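Local atomic coordinates of Dhd127_a (Synthetic construct, PDB entry 6DLM), a protein that is a computationally designed helical hairpin that pairs with a partner chain, Dhd127_b, to form a coiled-coil heterodimer. Residues A[19-24]-A[54-59]. Numbering follows the deposited sequence.
Sequences VRLLER and RELEKA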
# COMPACT_ATOMS: atom_id res chain seq x y z
N VAL A 19 3.16 -1.00 4.08
CA VAL A 19 4.22 -0.94 3.08
C VAL A 19 4.79 -2.32 2.73
O VAL A 19 5.00 -2.62 1.58
CB VAL A 19 5.35 -0.00 3.51
CG1 VAL A 19 6.48 -0.04 2.50
CG2 VAL A 19 4.83 1.41 3.66
N ARG A 20 5.02 -3.17 3.73
CA ARG A 20 5.53 -4.50 3.44
C ARG A 20 4.59 -5.31 2.54
O ARG A 20 5.04 -5.94 1.61
CB ARG A 20 5.81 -5.29 4.72
CG ARG A 20 6.92 -4.72 5.58
CD ARG A 20 7.23 -5.63 6.77
NE ARG A 20 6.11 -5.77 7.68
CZ ARG A 20 5.93 -5.06 8.78
NH1 ARG A 20 6.80 -4.13 9.12
NH2 ARG A 20 4.87 -5.26 9.54
N LEU A 21 3.29 -5.21 2.82
CA LEU A 21 2.27 -5.90 2.03
C LEU A 21 2.24 -5.40 0.60
O LEU A 21 2.13 -6.16 -0.34
CB LEU A 21 0.90 -5.64 2.63
CG LEU A 21 0.39 -6.53 3.75
CD1 LEU A 21 -1.12 -6.41 3.78
CD2 LEU A 21 0.80 -7.97 3.53
N LEU A 22 2.32 -4.09 0.44
CA LEU A 22 2.32 -3.47 -0.88
C LEU A 22 3.55 -3.96 -1.65
O LEU A 22 3.44 -4.34 -2.80
CB LEU A 22 2.37 -1.96 -0.81
CG LEU A 22 1.11 -1.28 -0.29
CD1 LEU A 22 1.43 0.13 0.16
CD2 LEU A 22 0.04 -1.27 -1.35
N GLU A 23 4.71 -3.97 -0.99
CA GLU A 23 5.92 -4.45 -1.64
C GLU A 23 5.75 -5.93 -2.04
O GLU A 23 6.19 -6.32 -3.11
CB GLU A 23 7.15 -4.25 -0.75
CG GLU A 23 7.45 -2.79 -0.47
CD GLU A 23 8.53 -2.58 0.58
OE1 GLU A 23 9.36 -1.68 0.39
OE2 GLU A 23 8.55 -3.30 1.59
N ARG A 24 5.10 -6.72 -1.20
CA ARG A 24 4.83 -8.11 -1.51
C ARG A 24 3.90 -8.23 -2.73
O ARG A 24 4.16 -9.02 -3.62
CB ARG A 24 4.18 -8.80 -0.32
CG ARG A 24 3.82 -10.24 -0.56
CD ARG A 24 3.33 -10.87 0.73
NE ARG A 24 2.35 -11.92 0.48
CZ ARG A 24 1.46 -12.32 1.38
NH1 ARG A 24 1.42 -11.75 2.57
NH2 ARG A 24 0.61 -13.28 1.07
N ARG A 54 -7.49 -7.57 -1.11
CA ARG A 54 -8.52 -7.51 -0.08
C ARG A 54 -7.90 -7.13 1.26
O ARG A 54 -8.36 -6.24 1.94
CB ARG A 54 -9.18 -8.88 0.07
CG ARG A 54 -10.56 -8.85 0.71
CD ARG A 54 -11.06 -10.22 1.17
NE ARG A 54 -10.69 -11.32 0.29
CZ ARG A 54 -11.01 -11.40 -0.99
NH1 ARG A 54 -10.63 -12.44 -1.71
NH2 ARG A 54 -11.70 -10.43 -1.57
N GLU A 55 -6.78 -7.76 1.57
CA GLU A 55 -6.07 -7.47 2.81
C GLU A 55 -5.53 -6.03 2.82
O GLU A 55 -5.52 -5.39 3.85
CB GLU A 55 -4.98 -8.50 3.05
CG GLU A 55 -5.55 -9.91 3.20
CD GLU A 55 -6.55 -10.01 4.35
OE1 GLU A 55 -6.18 -9.64 5.47
OE2 GLU A 55 -7.69 -10.46 4.13
N LEU A 56 -5.02 -5.58 1.68
CA LEU A 56 -4.50 -4.22 1.59
C LEU A 56 -5.60 -3.16 1.78
O LEU A 56 -5.42 -2.18 2.48
CB LEU A 56 -3.80 -4.03 0.25
CG LEU A 56 -2.37 -4.55 0.27
CD1 LEU A 56 -1.87 -4.86 -1.12
CD2 LEU A 56 -1.48 -3.54 0.97
N GLU A 57 -6.76 -3.38 1.16
CA GLU A 57 -7.87 -2.47 1.30
C GLU A 57 -8.28 -2.38 2.78
O GLU A 57 -8.53 -1.30 3.27
CB GLU A 57 -9.05 -2.93 0.46
CG GLU A 57 -8.79 -2.86 -1.03
CD GLU A 57 -9.83 -3.60 -1.85
OE1 GLU A 57 -10.69 -4.29 -1.27
OE2 GLU A 57 -9.76 -3.51 -3.08
N LYS A 58 -8.32 -3.53 3.44
CA LYS A 58 -8.64 -3.60 4.85
C LYS A 58 -7.60 -2.84 5.70
O LYS A 58 -7.97 -2.11 6.60
CB LYS A 58 -8.75 -5.06 5.27
CG LYS A 58 -8.65 -5.32 6.76
CD LYS A 58 -8.95 -6.78 7.08
CE LYS A 58 -8.24 -7.23 8.33
NZ LYS A 58 -6.78 -7.38 8.10
N ALA A 59 -6.32 -3.01 5.38
CA ALA A 59 -5.27 -2.29 6.10
C ALA A 59 -5.40 -0.76 5.93
O ALA A 59 -5.26 -0.02 6.88
CB ALA A 59 -3.90 -2.75 5.65
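E55 meets L21 at the margin of the contact: its CB lies 4.4 Å from L21 CD1, a methyl that reaches across toward the second helix. In the conformer described here the glutamate bends away from the facing segment beyond CB, chi1 -62° and chi2 -59°, which carries its carboxylate to K58, one turn further along. The salt bridge there, K58 NZ to E55 OE1 at 3.5 Å, belongs wholly to 54-59 and is doubtful, since E55 has a second conformer. L56 follows as the centre of the packing, with the largest share of the surface that either segment covers on the other. One of its methyls does most of the touching, since L56 CD2 sits 3.6 Å from L21 CB and also 3.6 Å from L22 CD2, entering between two consecutive leucines. L21 runs past L56 in the opposite direction, and L21 CD1 lies 4.0 Å from L56 CD2. L22 instead meets L56 at a slant; its CB does not point at the other helix, and the leucine branch closes the distance, with L22 CD2 4.1 Å from L56 CD1. Outside the pair, L18 and L25 of helix 3-37 also touch L56, while I22 of the Dhd127_b chain packs on L22 and L26 of that chain on L56, extending the apolar layer into the partner. A59, a turn after E55, directs its small side chain toward helix 3-37, where L18 meets it. The axes of segments 19-24 and 54-59 come within 10.3 Å, with 155° between their N-to-C directions, and every contact across them joins carbon atoms, E55 taking part only through CB. This near-antiparallel leucine packing between helices 3-37 and 44-73 is characteristic of a helical hairpin whose inner face joins the hydrophobic core of a designed heterodimeric helical bundle.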